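Local coordinates for amino acid ABC transporter, binding protein (Thermus thermophilus, PDB 3VV5), which binds the lysine analogue S-(2-aminoethyl)-L-cysteine (L-thialysine) as the periplasmic substrate-binding protein of an amino acid ABC transporter, at residues 50-53 with 57-60; 62-67 with 249-254; 80-83 with 89-92; 150-155 with 186-191; 173-178 with 198-203. All coordinates share one frame; numbering follows the deposited sequence.

Overall arrangement
Along the chain contact 1 comes first; contacts 3, 4 and 5 all fall between the two halves of contact 2, which joins helix 61-72 to helix 244-253, and the segments of contacts 4 and 5 alternate. Contacts 1, 2 and 3 lie in one lobe of a fold consistent with a two-lobed solute-binding protein, contacts 4 and 5 in the other. Contacts 1 and 2, centres 11 Å apart, touch through Trp252 and through Asn50 with Glu62; contacts 4 and 5, 15 Å apart, share helix 190-200 and meet at Trp186. Contacts 1 and 4, centres 20 Å apart, reach opposite ends of the same L-thialysine. Phe253 and Phe191 pack together between contacts 2 and 4.

Contact 1 of 5, residues 50-53 with 57-60; sequences NYFD and QLTG. With SLZ (L-thialysine), chain C.
The side chains of Tyr51 and Thr59 run side by side and point the same way, with Thr59 CG2 lying over one face of the Tyr51 ring, 4.0 Å from its centroid, in a CH-pi contact. Tyr51 CG sits between its own backbone N and carbonyl carbon (chi1 70°), which folds the phenol back over the neighbouring strand until CE2 comes 3.7 Å from Gly60 CA. Trp252 of helix 244-253 packs against both Tyr51 and Thr59. The other side of the strand pair carries Phe52 and Leu58, whose side chains cross at a slant; Leu58 CD1 stands above the centre of the Phe52 ring, 11° off its normal. Phe52 packs on Ala81 and Leu58 on Trp79, both of strand 76-81. The two strands form an antiparallel beta hairpin, and strand 45-46 pairs on the other side of strand 50-52. Tyr51 and Thr59 are the hydrogen-bonded pair: Tyr51 N donates to Thr59 O at 3.0 Å and Thr59 N to Tyr51 O at 2.8 Å. Phe52 and Leu58 make the adjacent non-hydrogen-bonded pair. The mouth of the turn is closed twice, by Asp53 N to Gln57 O (2.8 Å) and by Gln57 N to Asp53 OD2 (2.9 Å), the latter donor approaching from above the carboxylate plane. Asp53 OD2 also accepts from Arg55 N. At the other end Asn50 faces the L-thialysine pocket, its ND2 3.3 Å from the ligand's NZ. Hydrogen bonds from Asn50 ND2 to Glu62 and from Gly44 N to Asn50 OD1 fix the amide's rotation.

Contact 2 of 5, residues 62-67 with 249-254; sequences EVDLGN and SQKWFG
Helix 244-253, the last helix of the chain, packs on helix 61-72 of the lobe formed by the N-terminal part, and Lys251 and Trp252 of the one meet Asp64 of the other, an arrangement consistent with the family 3 solute-binding fold. The contact lies at the surface, and it is small: one carboxylate oxygen is gripped by two donors from adjacent residues. Lys251 NZ forms a salt bridge with Asp64 OD2 at 2.8 Å, arriving on the syn side and 30° out of the carboxylate plane. Trp252 NE1 donates to the same Asp64 OD2 at 2.7 Å through a nearly straight bond, 166° at the hydrogen. The two donors approach the one oxygen from opposite faces of the carboxylate plane. Both side chains cross that of Asp64 at about a right angle, and the indole and carboxylate planes are well turned against each other. Lys251 is stretched out along its whole length, with CG anti to the backbone N, and this full extension carries NZ across to the neighbouring helix; on the way its CG passes over one face of the Trp252 ring. The positive charge beside Asp64 would probably favour its ionised form. Beyond the indole's polar edge, Trp252 also packs on Thr59 and Pro48, while Ile248, one turn earlier in helix 244-253, touches Asp64. Held in this way, the ring presents its edge to the acid: Asp64 OD2 lies within 4° of the indole plane at NE1.

Contact 3 of 5, residues 80-83 with 89-92; sequences IAQS and IQLN
Gln82, just past the end of strand 76-81, faces Gln90 on helix 87-92 with 9.3 Å between their CA atoms, the nearest pair of CA atoms across the two segments. The first segment is still extended, leaving the strand for the loop at Gln82, whereas the second is helical, so that backbone does not meet backbone and the gap is bridged by the ends of two long side chains. Both glutamines direct their CB toward the opposing segment. In each, CG lies beside the backbone N and anti to the carbonyl carbon (chi1 -63° in Gln82), and each chain then bends at its second torsion, bringing the two amides together. The side chains cross at about a right angle, yet the amide planes are only 15° from parallel. Gln82 NE2 and Gln90 NE2 are 3.2 Å apart; two amide nitrogens facing each other suggest that at least one amide is probably turned over in the model. The buried surface is modest, 71 Å² in all, and the meeting point is at the protein surface. Arg95, in the loop after the helix, packs against both glutamines, while Phe96 touches Gln90 and also Ile80. The backbone of Gln82 is still hydrogen-bonded to Thr42 of the neighbouring parallel strand 37-42. The contact lies across the first connection of a beta-alpha-beta crossover, in which strand 76-81 passes through helix 87-92 to strand 98-100 on the far side of strand 37-42, as in the alpha/beta lobes of solute-binding proteins.

Contact 4 of 5, residues 150-155 with 186-191; sequences TTYMEA and WITDRF. With SLZ (L-thialysine), chain C.
Tyr152 turns its CG beside the backbone N, anti to its carbonyl carbon (chi1 -43°), and this swings the phenol from the first turn of helix 151-158 across the end of strand 185-189, with one face lying on Thr188. This buried contact forms one wall of the L-thialysine pocket. Thr188 CA stands 3.7 Å from the Tyr152 ring centroid and only 1° off its normal, a CH-pi contact over the middle of the ring. Next to it, Tyr152 CB packs on Ile187 CG2 at 3.8 Å. The helix starts at Thr150, an N-cap whose OG1 accepts from Met153 N, and its N-terminal end receives the ligand's carboxylate: Thr151 N donates to ligand O at 2.9 Å, with an N-H...O angle of 162°. Arg109 and Gly104 N also bond the ligand. Thr151 OG1, over the opposite face of the tyrosine ring, is held by Glu215. The phenol's oxygen serves two partners. Ligand N donates to Tyr152 OH at 3.1 Å, and a water lying in the ring plane is 2.6 Å from Tyr152 OH. The same water is 2.8 Å from Asp189 OD1, itself also bonded to Thr122, and bridges it to the phenol.

Contact 5 of 5, residues 173-178 with 198-203; sequences DALQDL and KERKLE
Leu175 meets the guanidinium group of Arg200 flat on: its CD2 lies 3.3 Å above the guanidinium plane, over the centre, with Arg200 CZ only 3.4 Å away. These two residues account for most of the surface buried here, 61 Å² for Leu175 and 50 Å² for Arg200. Their side chains come from opposite directions, Leu175 out of helix 171-180 and Arg200 from the end of helix 190-200. Arg200 is straight from CG to NE, and that extension lays the planar end of the side chain over the leucine methyl. The pairing is a van der Waals contact of a methyl against the flat face of the guanidinium, whose N-H bonds lie in the plane and so are not directed at the methyl. Leu175, with CG anti to its backbone N (chi1 163°), sends its other branch in a second direction, where CD1 comes within 4.4 Å of Leu202 CD1. Helix 171-180, strand 185-189 and helix 190-200 follow one another as an alpha-beta-alpha unit of the second lobe, and the contact joins the two helices near the C-terminal end of helix 190-200. Here helix 190-200 gives way to a Schellman motif at Lys201, with Lys201 N bonded back to Lys198 O at 3.2 Å. Lys201 adopts positive phi (54°); beyond it the chain turns, and Leu202 points toward helix 171-180. Leu179 of that helix touches both Arg200 and Leu202, while Leu175 also rests on Trp186 of the strand and on Leu206.

Contact 1 of 5, residues 50-53 with 57-60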
# COMPACT_ATOMS: atom_id res chain seq x y z
N ASN A 50 -6.61 0.38 1.11
CA ASN A 50 -7.05 0.15 2.49
C ASN A 50 -7.39 1.50 3.12
O ASN A 50 -6.54 2.39 3.20
CB ASN A 50 -5.99 -0.62 3.33
CG ASN A 50 -4.63 0.12 3.44
OD1 ASN A 50 -4.40 0.91 4.37
ND2 ASN A 50 -3.72 -0.17 2.51
N TYR A 51 -8.64 1.65 3.54
CA TYR A 51 -9.12 2.97 3.95
C TYR A 51 -10.42 2.80 4.71
O TYR A 51 -11.12 1.80 4.56
CB TYR A 51 -9.31 3.92 2.74
CG TYR A 51 -10.46 3.55 1.84
CD1 TYR A 51 -11.72 4.18 1.98
CD2 TYR A 51 -10.32 2.55 0.86
CE1 TYR A 51 -12.81 3.82 1.18
CE2 TYR A 51 -11.43 2.18 0.02
CZ TYR A 51 -12.66 2.83 0.20
OH TYR A 51 -13.75 2.50 -0.58
N PHE A 52 -10.74 3.78 5.53
CA PHE A 52 -12.03 3.81 6.19
C PHE A 52 -13.02 4.55 5.31
O PHE A 52 -12.78 5.71 4.94
CB PHE A 52 -11.94 4.47 7.57
CG PHE A 52 -11.26 3.63 8.59
CD1 PHE A 52 -11.99 2.71 9.35
CD2 PHE A 52 -9.88 3.73 8.80
CE1 PHE A 52 -11.37 1.90 10.30
CE2 PHE A 52 -9.26 2.95 9.77
CZ PHE A 52 -10.00 2.02 10.51
N ASP A 53 -14.13 3.89 4.98
CA ASP A 53 -15.09 4.50 4.06
C ASP A 53 -15.92 5.58 4.77
O ASP A 53 -15.66 5.90 5.94
CB ASP A 53 -15.99 3.44 3.40
CG ASP A 53 -16.87 2.70 4.42
OD1 ASP A 53 -17.43 1.63 4.06
OD2 ASP A 53 -17.00 3.15 5.57
N GLN A 57 -16.00 2.27 8.12
CA GLN A 57 -15.72 0.85 8.06
C GLN A 57 -14.48 0.68 7.19
O GLN A 57 -14.35 1.31 6.17
CB GLN A 57 -16.94 0.14 7.47
CG GLN A 57 -16.68 -1.21 6.86
CD GLN A 57 -17.97 -1.92 6.44
OE1 GLN A 57 -19.02 -1.76 7.07
NE2 GLN A 57 -17.89 -2.71 5.37
N LEU A 58 -13.56 -0.19 7.63
CA LEU A 58 -12.35 -0.47 6.88
C LEU A 58 -12.71 -1.27 5.63
O LEU A 58 -13.42 -2.29 5.70
CB LEU A 58 -11.42 -1.28 7.76
CG LEU A 58 -9.95 -1.51 7.48
CD1 LEU A 58 -9.23 -0.21 7.10
CD2 LEU A 58 -9.36 -2.10 8.77
N THR A 59 -12.25 -0.79 4.48
CA THR A 59 -12.50 -1.47 3.21
C THR A 59 -11.37 -1.16 2.21
O THR A 59 -10.31 -0.58 2.57
CB THR A 59 -13.93 -1.12 2.67
OG1 THR A 59 -14.25 -1.91 1.51
CG2 THR A 59 -14.08 0.38 2.39
N GLY A 60 -11.57 -1.58 0.97
CA GLY A 60 -10.57 -1.39 -0.06
C GLY A 60 -10.13 -2.72 -0.65
O GLY A 60 -10.44 -3.78 -0.10
N SLZ C . 3.72 1.62 -1.80
CA SLZ C . 4.01 2.38 -0.56
CB SLZ C . 2.96 2.05 0.54
SG SLZ C . 1.67 3.28 0.97
CD SLZ C . 0.83 2.25 2.22
CE SLZ C . -0.29 2.90 3.04
NZ SLZ C . -1.23 1.85 3.46
C SLZ C . 5.34 1.84 -0.07
O SLZ C . 6.04 2.57 0.65
OXT SLZ C . 5.65 0.67 -0.42

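Contact 2 of 5, residues 62-67 with 249-254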
# COMPACT_ATOMS: atom_id res chain seq x y z
N GLU A 62 -7.30 -4.26 -0.59
CA GLU A 62 -6.50 -5.09 0.32
C GLU A 62 -7.30 -5.71 1.45
O GLU A 62 -6.98 -6.80 1.91
CB GLU A 62 -5.30 -4.32 0.87
CG GLU A 62 -4.26 -4.14 -0.20
CD GLU A 62 -3.02 -3.38 0.25
OE1 GLU A 62 -3.13 -2.22 0.68
OE2 GLU A 62 -1.92 -3.94 0.11
N VAL A 63 -8.35 -5.02 1.87
CA VAL A 63 -9.26 -5.53 2.90
C VAL A 63 -10.11 -6.68 2.35
O VAL A 63 -10.22 -7.74 3.00
CB VAL A 63 -10.10 -4.39 3.50
CG1 VAL A 63 -11.13 -4.92 4.51
CG2 VAL A 63 -9.17 -3.31 4.18
N ASP A 64 -10.65 -6.52 1.14
CA ASP A 64 -11.37 -7.63 0.47
C ASP A 64 -10.47 -8.84 0.26
O ASP A 64 -10.88 -9.98 0.49
CB ASP A 64 -11.96 -7.17 -0.86
CG ASP A 64 -13.22 -6.33 -0.69
OD1 ASP A 64 -13.76 -6.29 0.44
OD2 ASP A 64 -13.68 -5.73 -1.68
N LEU A 65 -9.24 -8.60 -0.16
CA LEU A 65 -8.27 -9.69 -0.36
C LEU A 65 -7.92 -10.37 0.96
O LEU A 65 -7.93 -11.61 1.07
CB LEU A 65 -6.98 -9.18 -1.04
CG LEU A 65 -6.34 -9.80 -2.29
CD1 LEU A 65 -4.79 -9.68 -2.25
CD2 LEU A 65 -6.72 -11.24 -2.65
N GLY A 66 -7.58 -9.55 1.96
CA GLY A 66 -7.25 -10.07 3.28
C GLY A 66 -8.39 -10.90 3.85
O GLY A 66 -8.16 -11.96 4.44
N ASN A 67 -9.62 -10.42 3.67
CA ASN A 67 -10.81 -11.16 4.13
C ASN A 67 -10.97 -12.51 3.39
O ASN A 67 -11.27 -13.53 4.03
CB ASN A 67 -12.09 -10.34 3.98
CG ASN A 67 -12.26 -9.28 5.08
OD1 ASN A 67 -13.03 -8.33 4.90
ND2 ASN A 67 -11.61 -9.45 6.20
N SER A 249 -10.11 -7.69 -7.96
CA SER A 249 -9.36 -6.70 -8.73
C SER A 249 -10.31 -5.93 -9.66
O SER A 249 -10.24 -4.71 -9.74
CB SER A 249 -8.22 -7.34 -9.52
OG SER A 249 -7.41 -6.35 -10.15
N GLN A 250 -11.21 -6.64 -10.32
CA GLN A 250 -12.22 -6.01 -11.18
C GLN A 250 -13.16 -5.06 -10.42
O GLN A 250 -13.47 -3.97 -10.91
CB GLN A 250 -13.03 -7.07 -11.93
CG GLN A 250 -12.26 -7.80 -13.04
CD GLN A 250 -11.83 -6.90 -14.19
OE1 GLN A 250 -12.47 -5.87 -14.48
NE2 GLN A 250 -10.76 -7.30 -14.89
N LYS A 251 -13.61 -5.47 -9.24
CA LYS A 251 -14.45 -4.65 -8.36
C LYS A 251 -13.79 -3.28 -8.10
O LYS A 251 -14.40 -2.22 -8.25
CB LYS A 251 -14.67 -5.38 -7.02
CG LYS A 251 -15.53 -4.63 -5.97
CD LYS A 251 -15.55 -5.38 -4.63
CE LYS A 251 -16.38 -4.65 -3.56
NZ LYS A 251 -16.41 -5.45 -2.28
N TRP A 252 -12.52 -3.31 -7.72
CA TRP A 252 -11.82 -2.10 -7.32
C TRP A 252 -11.22 -1.28 -8.45
O TRP A 252 -11.19 -0.04 -8.38
CB TRP A 252 -10.79 -2.41 -6.22
CG TRP A 252 -11.50 -2.75 -4.96
CD1 TRP A 252 -11.78 -4.00 -4.48
CD2 TRP A 252 -12.14 -1.82 -4.08
NE1 TRP A 252 -12.51 -3.90 -3.31
CE2 TRP A 252 -12.74 -2.58 -3.04
CE3 TRP A 252 -12.25 -0.41 -4.05
CZ2 TRP A 252 -13.45 -1.98 -1.99
CZ3 TRP A 252 -12.96 0.18 -3.00
CH2 TRP A 252 -13.54 -0.61 -1.98
N PHE A 253 -10.74 -1.95 -9.50
CA PHE A 253 -9.95 -1.29 -10.57
C PHE A 253 -10.50 -1.40 -12.00
O PHE A 253 -10.08 -0.66 -12.89
CB PHE A 253 -8.51 -1.81 -10.53
CG PHE A 253 -7.86 -1.68 -9.19
CD1 PHE A 253 -7.52 -0.43 -8.68
CD2 PHE A 253 -7.59 -2.82 -8.42
CE1 PHE A 253 -6.91 -0.30 -7.43
CE2 PHE A 253 -6.98 -2.70 -7.17
CZ PHE A 253 -6.65 -1.44 -6.67
N GLY A 254 -11.41 -2.34 -12.22
CA GLY A 254 -11.96 -2.62 -13.56
C GLY A 254 -10.93 -3.28 -14.46
O GLY A 254 -11.08 -3.31 -15.69

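Contact 3 of 5, residues 80-83 with 89-92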
# COMPACT_ATOMS: atom_id res chain seq x y z
N ILE A 80 -6.58 -4.48 12.54
CA ILE A 80 -6.00 -3.46 13.41
C ILE A 80 -5.39 -2.39 12.50
O ILE A 80 -4.46 -2.68 11.75
CB ILE A 80 -4.89 -4.06 14.30
CG1 ILE A 80 -5.40 -5.31 15.03
CG2 ILE A 80 -4.30 -2.99 15.26
CD1 ILE A 80 -5.65 -5.09 16.50
N ALA A 81 -5.92 -1.17 12.58
CA ALA A 81 -5.48 -0.05 11.75
C ALA A 81 -4.50 0.85 12.52
O ALA A 81 -4.86 1.40 13.53
CB ALA A 81 -6.68 0.77 11.29
N GLN A 82 -3.29 1.00 12.00
CA GLN A 82 -2.24 1.77 12.69
C GLN A 82 -1.51 2.68 11.71
O GLN A 82 -1.55 2.45 10.50
CB GLN A 82 -1.19 0.81 13.29
CG GLN A 82 -1.70 -0.16 14.37
CD GLN A 82 -1.80 0.51 15.73
OE1 GLN A 82 -2.89 0.86 16.20
NE2 GLN A 82 -0.65 0.70 16.37
N SER A 83 -0.78 3.66 12.22
CA SER A 83 0.04 4.51 11.36
C SER A 83 0.98 3.67 10.47
O SER A 83 1.61 2.72 10.95
CB SER A 83 0.82 5.52 12.22
OG SER A 83 1.57 6.39 11.39
N ILE A 89 7.42 -2.79 12.12
CA ILE A 89 7.96 -2.91 13.48
C ILE A 89 6.98 -3.63 14.39
O ILE A 89 7.35 -4.60 15.07
CB ILE A 89 8.42 -1.54 14.03
CG1 ILE A 89 9.60 -1.07 13.19
CG2 ILE A 89 8.82 -1.65 15.51
CD1 ILE A 89 10.03 0.37 13.41
N GLN A 90 5.72 -3.21 14.40
CA GLN A 90 4.74 -3.85 15.26
C GLN A 90 4.46 -5.31 14.88
O GLN A 90 4.13 -6.11 15.74
CB GLN A 90 3.44 -3.06 15.35
CG GLN A 90 3.59 -1.73 16.11
CD GLN A 90 2.40 -1.41 17.03
OE1 GLN A 90 2.56 -0.79 18.08
NE2 GLN A 90 1.23 -1.84 16.64
N LEU A 91 4.57 -5.62 13.59
CA LEU A 91 4.41 -6.99 13.09
C LEU A 91 5.47 -7.88 13.73
O LEU A 91 5.17 -8.96 14.24
CB LEU A 91 4.55 -7.01 11.56
CG LEU A 91 4.69 -8.35 10.83
CD1 LEU A 91 3.46 -9.24 11.10
CD2 LEU A 91 4.90 -8.15 9.34
N ASN A 92 6.72 -7.40 13.69
CA ASN A 92 7.84 -8.11 14.30
C ASN A 92 7.77 -8.25 15.81
O ASN A 92 8.45 -9.10 16.38
CB ASN A 92 9.17 -7.49 13.87
CG ASN A 92 9.70 -8.06 12.56
OD1 ASN A 92 9.62 -9.27 12.31
ND2 ASN A 92 10.25 -7.19 11.72

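Contact 4 of 5, residues 150-155 with 186-191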
# COMPACT_ATOMS: atom_id res chain seq x y z
N THR A 150 7.87 5.73 3.16
CA THR A 150 7.46 5.09 1.92
C THR A 150 8.58 5.02 0.87
O THR A 150 9.60 5.73 0.93
CB THR A 150 6.23 5.79 1.27
OG1 THR A 150 6.58 7.14 0.91
CG2 THR A 150 5.01 5.78 2.20
N THR A 151 8.36 4.16 -0.11
CA THR A 151 9.21 4.09 -1.29
C THR A 151 9.15 5.39 -2.10
O THR A 151 10.06 5.69 -2.85
CB THR A 151 8.84 2.87 -2.15
OG1 THR A 151 7.46 2.96 -2.51
CG2 THR A 151 8.99 1.59 -1.32
N TYR A 152 8.07 6.16 -1.95
CA TYR A 152 7.97 7.49 -2.60
C TYR A 152 8.97 8.45 -1.99
O TYR A 152 9.67 9.16 -2.71
CB TYR A 152 6.54 8.04 -2.51
CG TYR A 152 5.50 6.99 -2.81
CD1 TYR A 152 5.56 6.25 -3.99
CD2 TYR A 152 4.49 6.69 -1.90
CE1 TYR A 152 4.63 5.24 -4.28
CE2 TYR A 152 3.55 5.68 -2.17
CZ TYR A 152 3.63 4.97 -3.36
OH TYR A 152 2.71 3.96 -3.61
N MET A 153 9.04 8.46 -0.66
CA MET A 153 10.07 9.21 0.06
C MET A 153 11.48 8.79 -0.37
O MET A 153 12.30 9.64 -0.71
CB MET A 153 9.91 9.01 1.57
CG MET A 153 10.90 9.80 2.42
SD MET A 153 10.49 9.73 4.16
CE MET A 153 11.21 8.17 4.65
N GLU A 154 11.75 7.49 -0.37
CA GLU A 154 13.07 6.97 -0.78
C GLU A 154 13.43 7.46 -2.19
O GLU A 154 14.55 7.93 -2.42
CB GLU A 154 13.08 5.44 -0.69
CG GLU A 154 14.26 4.73 -1.35
CD GLU A 154 14.07 3.22 -1.44
OE1 GLU A 154 14.41 2.65 -2.50
OE2 GLU A 154 13.58 2.60 -0.46
N ALA A 155 12.47 7.39 -3.10
CA ALA A 155 12.67 7.84 -4.48
C ALA A 155 12.93 9.33 -4.58
O ALA A 155 13.81 9.75 -5.33
CB ALA A 155 11.51 7.45 -5.36
N TRP A 186 3.36 15.81 -5.80
CA TRP A 186 3.07 14.73 -4.87
C TRP A 186 3.53 13.44 -5.54
O TRP A 186 3.19 13.20 -6.70
CB TRP A 186 1.55 14.72 -4.65
CG TRP A 186 0.95 13.58 -3.88
CD1 TRP A 186 1.46 12.92 -2.79
CD2 TRP A 186 -0.34 13.01 -4.13
NE1 TRP A 186 0.55 11.97 -2.34
CE2 TRP A 186 -0.56 12.00 -3.15
CE3 TRP A 186 -1.35 13.26 -5.08
CZ2 TRP A 186 -1.74 11.23 -3.11
CZ3 TRP A 186 -2.51 12.48 -5.05
CH2 TRP A 186 -2.69 11.49 -4.07
N ILE A 187 4.36 12.64 -4.86
CA ILE A 187 4.78 11.36 -5.42
C ILE A 187 4.02 10.28 -4.69
O ILE A 187 4.11 10.18 -3.46
CB ILE A 187 6.30 11.12 -5.36
CG1 ILE A 187 7.06 12.15 -6.22
CG2 ILE A 187 6.63 9.71 -5.90
CD1 ILE A 187 8.57 11.92 -6.27
N THR A 188 3.26 9.48 -5.44
CA THR A 188 2.40 8.49 -4.81
C THR A 188 2.18 7.34 -5.77
O THR A 188 2.75 7.31 -6.85
CB THR A 188 1.04 9.14 -4.40
OG1 THR A 188 0.29 8.25 -3.56
CG2 THR A 188 0.22 9.51 -5.62
N ASP A 189 1.30 6.42 -5.37
CA ASP A 189 0.95 5.26 -6.16
C ASP A 189 0.07 5.62 -7.35
O ASP A 189 -0.86 6.42 -7.21
CB ASP A 189 0.23 4.26 -5.26
CG ASP A 189 -0.23 3.04 -5.99
OD1 ASP A 189 0.52 2.02 -6.00
OD2 ASP A 189 -1.34 3.10 -6.55
N ARG A 190 0.32 4.98 -8.50
CA ARG A 190 -0.39 5.32 -9.74
C ARG A 190 -1.90 5.10 -9.66
O ARG A 190 -2.68 5.89 -10.19
CB ARG A 190 0.21 4.56 -10.94
CG ARG A 190 0.16 3.03 -10.81
CD ARG A 190 0.80 2.31 -12.01
NE ARG A 190 0.02 2.54 -13.23
CZ ARG A 190 0.49 2.41 -14.47
NH1 ARG A 190 1.76 2.06 -14.68
NH2 ARG A 190 -0.30 2.65 -15.50
N PHE A 191 -2.31 4.02 -9.01
CA PHE A 191 -3.75 3.75 -8.83
C PHE A 191 -4.38 4.69 -7.81
O PHE A 191 -5.54 5.07 -7.96
CB PHE A 191 -3.98 2.29 -8.40
CG PHE A 191 -3.51 1.29 -9.41
CD1 PHE A 191 -4.24 1.07 -10.58
CD2 PHE A 191 -2.34 0.56 -9.20
CE1 PHE A 191 -3.82 0.15 -11.54
CE2 PHE A 191 -1.90 -0.37 -10.15
CZ PHE A 191 -2.64 -0.57 -11.32
N SLZ C . 3.72 1.62 -1.80
CA SLZ C . 4.01 2.38 -0.56
CB SLZ C . 2.96 2.05 0.54
SG SLZ C . 1.67 3.28 0.97
CD SLZ C . 0.83 2.25 2.22
CE SLZ C . -0.29 2.90 3.04
NZ SLZ C . -1.23 1.85 3.46
C SLZ C . 5.34 1.84 -0.07
O SLZ C . 6.04 2.57 0.65
OXT SLZ C . 5.65 0.67 -0.42
O HOH W 1 3.23 2.59 -5.74

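Contact 5 of 5, residues 173-178 with 198-203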
# COMPACT_ATOMS: atom_id res chain seq x y z
N ASP A 173 -2.84 13.77 3.05
CA ASP A 173 -2.48 15.10 3.51
C ASP A 173 -1.50 15.74 2.53
O ASP A 173 -1.50 16.97 2.37
CB ASP A 173 -1.93 15.06 4.95
CG ASP A 173 -3.00 14.68 5.97
OD1 ASP A 173 -4.18 14.98 5.71
OD2 ASP A 173 -2.65 14.10 7.01
N ALA A 174 -0.70 14.92 1.84
CA ALA A 174 0.15 15.44 0.75
C ALA A 174 -0.69 15.95 -0.43
O ALA A 174 -0.39 17.01 -0.99
CB ALA A 174 1.19 14.42 0.29
N LEU A 175 -1.75 15.21 -0.78
CA LEU A 175 -2.65 15.65 -1.85
C LEU A 175 -3.30 17.00 -1.52
O LEU A 175 -3.38 17.88 -2.39
CB LEU A 175 -3.72 14.59 -2.15
CG LEU A 175 -4.96 15.03 -2.93
CD1 LEU A 175 -4.63 15.46 -4.39
CD2 LEU A 175 -6.01 13.91 -2.89
N GLN A 176 -3.75 17.15 -0.28
CA GLN A 176 -4.34 18.41 0.13
C GLN A 176 -3.34 19.57 -0.06
O GLN A 176 -3.72 20.62 -0.55
CB GLN A 176 -4.84 18.35 1.58
CG GLN A 176 -5.33 19.68 2.17
CD GLN A 176 -6.40 20.40 1.34
OE1 GLN A 176 -7.38 19.80 0.90
NE2 GLN A 176 -6.21 21.71 1.16
N ASP A 177 -2.07 19.35 0.30
CA ASP A 177 -1.07 20.43 0.16
C ASP A 177 -0.69 20.75 -1.28
O ASP A 177 -0.35 21.89 -1.60
CB ASP A 177 0.16 20.16 1.03
CG ASP A 177 0.02 20.77 2.41
OD1 ASP A 177 -1.07 21.31 2.71
OD2 ASP A 177 0.99 20.72 3.20
N LEU A 178 -0.77 19.74 -2.15
CA LEU A 178 -0.63 19.96 -3.59
C LEU A 178 -1.78 20.82 -4.12
O LEU A 178 -1.57 21.76 -4.90
CB LEU A 178 -0.56 18.63 -4.35
CG LEU A 178 -0.56 18.68 -5.88
CD1 LEU A 178 0.75 19.27 -6.40
CD2 LEU A 178 -0.84 17.29 -6.46
N LYS A 198 -10.34 11.03 -10.06
CA LYS A 198 -11.74 10.66 -10.35
C LYS A 198 -12.69 11.10 -9.25
O LYS A 198 -13.71 11.76 -9.49
CB LYS A 198 -11.86 9.15 -10.54
CG LYS A 198 -10.99 8.59 -11.66
CD LYS A 198 -11.56 7.33 -12.32
CE LYS A 198 -12.87 7.61 -13.04
NZ LYS A 198 -14.07 7.22 -12.22
N GLU A 199 -12.36 10.69 -8.03
CA GLU A 199 -13.19 10.86 -6.85
C GLU A 199 -13.47 12.32 -6.53
O GLU A 199 -14.62 12.71 -6.24
CB GLU A 199 -12.54 10.12 -5.67
CG GLU A 199 -13.03 10.51 -4.27
CD GLU A 199 -14.44 10.08 -4.01
OE1 GLU A 199 -15.10 10.70 -3.14
OE2 GLU A 199 -14.90 9.11 -4.67
N ARG A 200 -12.42 13.14 -6.58
CA ARG A 200 -12.54 14.55 -6.27
C ARG A 200 -12.83 15.43 -7.50
O ARG A 200 -12.95 16.67 -7.38
CB ARG A 200 -11.28 15.03 -5.54
CG ARG A 200 -10.99 14.27 -4.24
CD ARG A 200 -9.75 14.80 -3.59
NE ARG A 200 -9.39 14.02 -2.41
CZ ARG A 200 -8.89 14.53 -1.29
NH1 ARG A 200 -8.69 15.85 -1.18
NH2 ARG A 200 -8.60 13.72 -0.27
N LYS A 201 -12.98 14.79 -8.66
CA LYS A 201 -13.22 15.48 -9.93
C LYS A 201 -12.13 16.55 -10.19
O LYS A 201 -12.41 17.74 -10.34
CB LYS A 201 -14.67 15.99 -10.03
CG LYS A 201 -15.69 14.82 -9.93
CD LYS A 201 -17.08 15.24 -9.44
CE LYS A 201 -18.03 15.44 -10.62
NZ LYS A 201 -19.47 15.52 -10.16
N LEU A 202 -10.89 16.06 -10.26
CA LEU A 202 -9.69 16.90 -10.40
C LEU A 202 -9.04 16.81 -11.79
O LEU A 202 -7.94 17.32 -12.00
CB LEU A 202 -8.67 16.54 -9.31
CG LEU A 202 -9.16 16.79 -7.86
CD1 LEU A 202 -8.21 16.20 -6.82
CD2 LEU A 202 -9.41 18.25 -7.58
N GLU A 203 -9.73 16.15 -12.72
CA GLU A 203 -9.25 15.97 -14.10
C GLU A 203 -8.74 17.27 -14.73
O GLU A 203 -7.76 17.26 -15.49
CB GLU A 203 -10.36 15.39 -14.98
CG GLU A 203 -10.83 13.98 -14.60
CD GLU A 203 -11.85 13.95 -13.46
OE1 GLU A 203 -12.19 15.02 -12.90
OE2 GLU A 203 -12.33 12.84 -13.13